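Local atomic coordinates of trans-4-hydroxy-L-proline dehydratase (Clostridioides difficile 70-100-2010, PDB entry 6VXC), a protein that dehydrates trans-4-hydroxy-L-proline to (S)-1-pyrroline-5-carboxylate by glycyl-radical chemistry, a step in the anaerobic breakdown of hydroxyproline. Residues E34-A39 and L334-N339; L81-N84 and I89-E92. All blocks are in the same frame, centred on the assembly; numbering follows the deposited sequence.

Interaction 1. Residues E34-A39 and L334-N339; sequences EESINA and LWVKFN
Two neighbouring helices of the pyruvate formate lyase-like fold, 27-38 and 324-339, meet at their C-terminal turns, where S36 faces V336 and N339. Their last turns run nearly parallel: the axes of 34-38 and 334-339 approach to 9.5 Å with 14° between their directions, a gap that the serine and asparagine side chains span together. The main bond runs from the amide of N339: ND2 donates to S36 OG over 2.8 Å, almost straight at 166°, with the hydroxyl lying close to the amide plane. N339 swings CG away from its backbone N (chi1 -162°), which carries ND2 across to the neighbouring helix. The S36 hydroxyl accepts this hydrogen bond and donates one to OD1 of N340, so one oxygen is gripped by two successive asparagines. Next to this bond, S36 CB rests on V336 CG1 at 3.7 Å; the beta-branched valine offers a compact methyl here and also leans on M390 of helix 378-390. CG2 of I37 only grazes N339 ND2, at 4.4 Å. Between the backbones, water 1 makes a second bridge, donating to S36 O at 2.8 Å and to N339 O at 2.9 Å, and so links carbonyls from the last turns of both helices. The buried hydroxyl is thus gripped both as acceptor and as donor, while the water gives each of the two carbonyls a hydrogen and joins one helix end to the other.

Interaction 2. Residues L81-N84 and I89-E92; sequences LSIN and IVGE
The chain runs back at a wide angle between 81-84 and 89-92, with I83 facing V90 (CA atoms 6.1 Å apart) and S82 facing G91 (7.2 Å) in an irregular hairpin-like loop that lacks regular strands. Its apolar part is I83 against V90: CG2 of I83, turned anti to its backbone N, meets V90 CG1 at 4.0 Å. The two branched side chains cross at a slant and continue onto helix 214-248, I83 touching M245 and V90 touching Y238. On the polar side, N84 reaches across E92 at about a right angle, its amide plane 69° from the carboxylate. ND2 to OE2 is 3.1 Å, but the bond is weak and bent (122°); N84 has a stronger partner in E87. E92 suits a largely buried place because its carboxylate is well supplied: OE2 takes K337 and N340, OE1 takes Q341. G91 sits at phi 129°, psi 126°, where a CB would collide with the carbonyl O of V90; glycine, having none, fits. Between the two backbones, water 2 accepts from G91 N at 2.8 Å and donates to S82 O at 2.9 Å, an oxygen that Y238 OH also bonds.

In the fold
From the N terminus, helix 27-38 comes first and its end supplies one side of interaction 1. The chain then passes through helices 46-58 and 64-78 into the loop before strand 99-101, where interaction 2 closes a small turn across only four intervening residues. Much later, helix 324-339 returns to helix 27-38 and closes the 294-residue excursion, within which interaction 2 is nested. The two centres lie about 12 Å apart. K337 joins them, forming salt bridges with E92 and E87, while E35 packs on N84. Together they tie the N-terminal helix, the 81-92 loop and helix 324-339 to one another.

Interaction 1. Residues E34-A39 and L334-N339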
ATOM      1  N   GLU A  34     -10.249  -8.817  21.432  1.00 16.09           N
ATOM      2  CA  GLU A  34     -11.479  -8.103  21.765  1.00 16.78           C
ATOM      3  C   GLU A  34     -11.192  -6.642  22.124  1.00 18.40           C
ATOM      4  O   GLU A  34     -11.979  -5.753  21.789  1.00 21.50           O
ATOM      5  CB  GLU A  34     -12.211  -8.837  22.896  1.00 21.42           C
ATOM      6  CG  GLU A  34     -13.597  -8.320  23.244  1.00 25.90           C
ATOM      7  CD  GLU A  34     -14.678  -8.654  22.195  1.00 33.60           C
ATOM      8  OE1 GLU A  34     -14.432  -9.452  21.263  1.00 29.30           O
ATOM      9  OE2 GLU A  34     -15.793  -8.103  22.308  1.00 40.44           O
ATOM     10  N   GLU A  35     -10.090  -6.375  22.825  1.00 17.29           N
ATOM     11  CA  GLU A  35      -9.686  -4.989  23.049  1.00 19.89           C
ATOM     12  C   GLU A  35      -9.460  -4.267  21.723  1.00 17.69           C
ATOM     13  O   GLU A  35      -9.885  -3.120  21.541  1.00 18.07           O
ATOM     14  CB  GLU A  35      -8.415  -4.939  23.891  1.00 18.20           C
ATOM     15  CG  GLU A  35      -7.974  -3.517  24.221  1.00 21.13           C
ATOM     16  CD  GLU A  35      -6.697  -3.477  25.040  1.00 24.85           C
ATOM     17  OE1 GLU A  35      -5.742  -4.207  24.704  1.00 27.62           O
ATOM     18  OE2 GLU A  35      -6.659  -2.751  26.049  1.00 26.71           O
ATOM     19  N   SER A  36      -8.784  -4.934  20.791  1.00 15.55           N
ATOM     20  CA  SER A  36      -8.428  -4.327  19.514  1.00 14.06           C
ATOM     21  C   SER A  36      -9.665  -3.958  18.696  1.00 16.32           C
ATOM     22  O   SER A  36      -9.770  -2.844  18.173  1.00 18.02           O
ATOM     23  CB  SER A  36      -7.527  -5.293  18.744  1.00 14.70           C
ATOM     24  OG  SER A  36      -7.075  -4.730  17.530  1.00 15.11           O
ATOM     25  N   ILE A  37     -10.612  -4.888  18.555  1.00 16.20           N
ATOM     26  CA  ILE A  37     -11.737  -4.604  17.676  1.00 15.34           C
ATOM     27  C   ILE A  37     -12.707  -3.623  18.307  1.00 16.44           C
ATOM     28  O   ILE A  37     -13.514  -3.026  17.597  1.00 19.70           O
ATOM     29  CB  ILE A  37     -12.497  -5.882  17.278  1.00 18.13           C
ATOM     30  CG1 ILE A  37     -13.123  -6.527  18.521  1.00 18.08           C
ATOM     31  CG2 ILE A  37     -11.581  -6.841  16.558  1.00 18.58           C
ATOM     32  CD1 ILE A  37     -14.073  -7.649  18.215  1.00 20.59           C
ATOM     33  N   ASN A  38     -12.626  -3.403  19.616  1.00 18.40           N
ATOM     34  CA  ASN A  38     -13.506  -2.443  20.274  1.00 20.26           C
ATOM     35  C   ASN A  38     -12.890  -1.055  20.421  1.00 20.12           C
ATOM     36  O   ASN A  38     -13.584  -0.138  20.859  1.00 23.82           O
ATOM     37  CB  ASN A  38     -13.926  -2.959  21.662  1.00 20.42           C
ATOM     38  CG  ASN A  38     -14.936  -4.102  21.592  1.00 23.84           C
ATOM     39  OD1 ASN A  38     -15.929  -4.037  20.871  1.00 24.58           O
ATOM     40  ND2 ASN A  38     -14.668  -5.161  22.334  1.00 27.03           N
ATOM     41  N   ALA A  39     -11.621  -0.871  20.072  1.00 17.77           N
ATOM     42  CA  ALA A  39     -10.999   0.439  20.227  1.00 18.31           C
ATOM     43  C   ALA A  39     -11.586   1.443  19.243  1.00 20.07           C
ATOM     44  O   ALA A  39     -11.797   1.138  18.068  1.00 19.54           O
ATOM     45  CB  ALA A  39      -9.488   0.333  20.041  1.00 16.13           C
ATOM     46  N   LEU A 334       1.266 -10.362  17.748  1.00 13.84           N
ATOM     47  CA  LEU A 334       1.737  -9.476  16.685  1.00 12.26           C
ATOM     48  C   LEU A 334       0.593  -9.012  15.786  1.00 11.76           C
ATOM     49  O   LEU A 334       0.488  -7.823  15.460  1.00 12.33           O
ATOM     50  CB  LEU A 334       2.809 -10.180  15.854  1.00 12.23           C
ATOM     51  CG  LEU A 334       3.415  -9.278  14.766  1.00 10.63           C
ATOM     52  CD1 LEU A 334       3.981  -7.991  15.383  1.00  9.00           C
ATOM     53  CD2 LEU A 334       4.480 -10.004  13.973  1.00 10.38           C
ATOM     54  N   TRP A 335      -0.259  -9.949  15.355  1.00 10.57           N
ATOM     55  CA  TRP A 335      -1.390  -9.602  14.499  1.00 11.63           C
ATOM     56  C   TRP A 335      -2.245  -8.518  15.138  1.00 12.87           C
ATOM     57  O   TRP A 335      -2.619  -7.533  14.484  1.00 11.29           O
ATOM     58  CB  TRP A 335      -2.234 -10.853  14.210  1.00  9.65           C
ATOM     59  CG  TRP A 335      -2.068 -11.391  12.806  1.00  9.13           C
ATOM     60  CD1 TRP A 335      -3.048 -11.604  11.902  1.00  7.98           C
ATOM     61  CD2 TRP A 335      -0.840 -11.740  12.153  1.00  7.95           C
ATOM     62  NE1 TRP A 335      -2.524 -12.071  10.725  1.00  7.64           N
ATOM     63  CE2 TRP A 335      -1.169 -12.168  10.852  1.00  8.92           C
ATOM     64  CE3 TRP A 335       0.501 -11.754  12.547  1.00  8.85           C
ATOM     65  CZ2 TRP A 335      -0.212 -12.601   9.941  1.00 10.44           C
ATOM     66  CZ3 TRP A 335       1.462 -12.176  11.632  1.00 10.73           C
ATOM     67  CH2 TRP A 335       1.100 -12.598  10.350  1.00  8.14           C
ATOM     68  N   VAL A 336      -2.543  -8.673  16.431  1.00 11.49           N
ATOM     69  CA  VAL A 336      -3.342  -7.674  17.125  1.00 11.43           C
ATOM     70  C   VAL A 336      -2.620  -6.328  17.140  1.00 12.05           C
ATOM     71  O   VAL A 336      -3.251  -5.277  17.002  1.00 13.27           O
ATOM     72  CB  VAL A 336      -3.680  -8.151  18.552  1.00 12.77           C
ATOM     73  CG1 VAL A 336      -4.277  -7.010  19.351  1.00 10.78           C
ATOM     74  CG2 VAL A 336      -4.617  -9.371  18.519  1.00  9.79           C
ATOM     75  N   LYS A 337      -1.293  -6.333  17.316  1.00 14.22           N
ATOM     76  CA  LYS A 337      -0.557  -5.066  17.338  1.00 12.14           C
ATOM     77  C   LYS A 337      -0.724  -4.302  16.026  1.00 14.21           C
ATOM     78  O   LYS A 337      -0.963  -3.090  16.033  1.00 14.64           O
ATOM     79  CB  LYS A 337       0.924  -5.281  17.638  1.00 10.00           C
ATOM     80  CG  LYS A 337       1.229  -5.913  18.985  1.00 14.59           C
ATOM     81  CD  LYS A 337       0.632  -5.116  20.168  1.00 18.90           C
ATOM     82  CE  LYS A 337       1.062  -3.673  20.234  1.00 16.88           C
ATOM     83  NZ  LYS A 337       0.475  -2.922  21.406  1.00 15.87           N
ATOM     84  N   PHE A 338      -0.591  -4.996  14.892  1.00 12.17           N
ATOM     85  CA  PHE A 338      -0.888  -4.364  13.607  1.00 12.38           C
ATOM     86  C   PHE A 338      -2.299  -3.775  13.605  1.00 13.07           C
ATOM     87  O   PHE A 338      -2.512  -2.632  13.186  1.00 14.63           O
ATOM     88  CB  PHE A 338      -0.761  -5.376  12.467  1.00  9.83           C
ATOM     89  CG  PHE A 338       0.647  -5.679  12.033  1.00  9.76           C
ATOM     90  CD1 PHE A 338       1.362  -4.788  11.252  1.00  9.36           C
ATOM     91  CD2 PHE A 338       1.229  -6.912  12.344  1.00  9.26           C
ATOM     92  CE1 PHE A 338       2.637  -5.094  10.818  1.00  9.31           C
ATOM     93  CE2 PHE A 338       2.499  -7.221  11.925  1.00  9.60           C
ATOM     94  CZ  PHE A 338       3.210  -6.317  11.158  1.00 10.18           C
ATOM     95  N   ASN A 339      -3.283  -4.554  14.066  1.00 11.90           N
ATOM     96  CA  ASN A 339      -4.673  -4.121  14.026  1.00 12.94           C
ATOM     97  C   ASN A 339      -4.960  -2.959  14.965  1.00 11.95           C
ATOM     98  O   ASN A 339      -6.002  -2.314  14.815  1.00 14.57           O
ATOM     99  CB  ASN A 339      -5.620  -5.285  14.357  1.00 11.11           C
ATOM    100  CG  ASN A 339      -7.055  -5.008  13.916  1.00 13.26           C
ATOM    101  OD1 ASN A 339      -7.340  -4.915  12.721  1.00 14.98           O
ATOM    102  ND2 ASN A 339      -7.963  -4.910  14.873  1.00 13.04           N
TER
HETATM  103  O   HOH W   1      -8.174  -1.277  16.484  1.00 23.32           O

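Interaction 2. Residues L81-N84 and I89-E92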
ATOM      1  N   LEU A  81       4.252   5.965  27.433  1.00 21.54           N
ATOM      2  CA  LEU A  81       4.274   4.569  27.027  1.00 25.55           C
ATOM      3  C   LEU A  81       3.131   3.823  27.700  1.00 25.74           C
ATOM      4  O   LEU A  81       2.678   4.206  28.779  1.00 33.02           O
ATOM      5  CB  LEU A  81       5.612   3.925  27.383  1.00 22.92           C
ATOM      6  CG  LEU A  81       6.754   4.075  26.377  1.00 27.07           C
ATOM      7  CD1 LEU A  81       6.662   5.310  25.508  1.00 25.47           C
ATOM      8  CD2 LEU A  81       8.098   3.953  27.071  1.00 17.22           C
ATOM      9  N   SER A  82       2.639   2.776  27.048  1.00 25.76           N
ATOM     10  CA  SER A  82       1.560   1.981  27.623  1.00 23.86           C
ATOM     11  C   SER A  82       1.788   0.506  27.332  1.00 23.18           C
ATOM     12  O   SER A  82       2.361   0.142  26.302  1.00 23.51           O
ATOM     13  CB  SER A  82       0.193   2.416  27.101  1.00 26.86           C
ATOM     14  OG  SER A  82       0.113   2.229  25.707  1.00 30.81           O
ATOM     15  N   ILE A  83       1.341  -0.334  28.264  1.00 21.78           N
ATOM     16  CA  ILE A  83       1.352  -1.785  28.131  1.00 19.42           C
ATOM     17  C   ILE A  83      -0.071  -2.265  28.359  1.00 21.34           C
ATOM     18  O   ILE A  83      -0.646  -2.011  29.423  1.00 23.11           O
ATOM     19  CB  ILE A  83       2.315  -2.446  29.132  1.00 19.05           C
ATOM     20  CG1 ILE A  83       3.748  -1.967  28.884  1.00 19.26           C
ATOM     21  CG2 ILE A  83       2.196  -3.973  29.083  1.00 18.55           C
ATOM     22  CD1 ILE A  83       4.797  -2.629  29.755  1.00 20.74           C
ATOM     23  N   ASN A  84      -0.649  -2.922  27.368  1.00 18.12           N
ATOM     24  CA  ASN A  84      -2.035  -3.339  27.480  1.00 20.13           C
ATOM     25  C   ASN A  84      -2.134  -4.667  28.225  1.00 17.69           C
ATOM     26  O   ASN A  84      -1.199  -5.469  28.241  1.00 18.13           O
ATOM     27  CB  ASN A  84      -2.668  -3.438  26.092  1.00 18.47           C
ATOM     28  CG  ASN A  84      -2.622  -2.115  25.341  1.00 22.94           C
ATOM     29  OD1 ASN A  84      -3.113  -1.094  25.827  1.00 23.63           O
ATOM     30  ND2 ASN A  84      -1.987  -2.119  24.170  1.00 21.50           N
ATOM     31  N   ILE A  89       3.936  -8.734  23.395  1.00 19.08           N
ATOM     32  CA  ILE A  89       4.657  -7.781  22.551  1.00 16.98           C
ATOM     33  C   ILE A  89       4.107  -6.396  22.847  1.00 15.50           C
ATOM     34  O   ILE A  89       2.891  -6.199  22.806  1.00 15.30           O
ATOM     35  CB  ILE A  89       4.485  -8.116  21.055  1.00 18.06           C
ATOM     36  CG1 ILE A  89       4.955  -9.536  20.762  1.00 15.81           C
ATOM     37  CG2 ILE A  89       5.220  -7.080  20.160  1.00 16.17           C
ATOM     38  CD1 ILE A  89       6.415  -9.768  21.074  1.00 14.20           C
ATOM     39  N   VAL A  90       4.993  -5.420  23.085  1.00 18.07           N
ATOM     40  CA  VAL A  90       4.574  -4.095  23.533  1.00 16.15           C
ATOM     41  C   VAL A  90       5.001  -3.031  22.527  1.00 16.67           C
ATOM     42  O   VAL A  90       5.975  -3.191  21.778  1.00 16.65           O
ATOM     43  CB  VAL A  90       5.129  -3.743  24.935  1.00 17.26           C
ATOM     44  CG1 VAL A  90       4.649  -4.752  25.986  1.00 15.32           C
ATOM     45  CG2 VAL A  90       6.642  -3.650  24.888  1.00 12.35           C
ATOM     46  N   GLY A  91       4.260  -1.925  22.538  1.00 15.83           N
ATOM     47  CA  GLY A  91       4.494  -0.793  21.660  1.00 14.32           C
ATOM     48  C   GLY A  91       3.233  -0.353  20.933  1.00 17.89           C
ATOM     49  O   GLY A  91       2.566  -1.163  20.278  1.00 18.08           O
ATOM     50  N   GLU A  92       2.890   0.928  21.053  1.00 18.49           N
ATOM     51  CA  GLU A  92       1.761   1.540  20.363  1.00 17.77           C
ATOM     52  C   GLU A  92       2.246   2.829  19.701  1.00 16.80           C
ATOM     53  O   GLU A  92       3.073   3.544  20.268  1.00 15.80           O
ATOM     54  CB  GLU A  92       0.597   1.849  21.328  1.00 17.46           C
ATOM     55  CG  GLU A  92      -0.126   0.634  21.940  1.00 21.58           C
ATOM     56  CD  GLU A  92      -1.092  -0.063  20.970  1.00 21.41           C
ATOM     57  OE1 GLU A  92      -1.518   0.579  19.984  1.00 18.65           O
ATOM     58  OE2 GLU A  92      -1.430  -1.250  21.209  1.00 21.27           O
TER
HETATM   59  O   HOH W   2       1.886  -1.693  24.065  1.00 16.78           O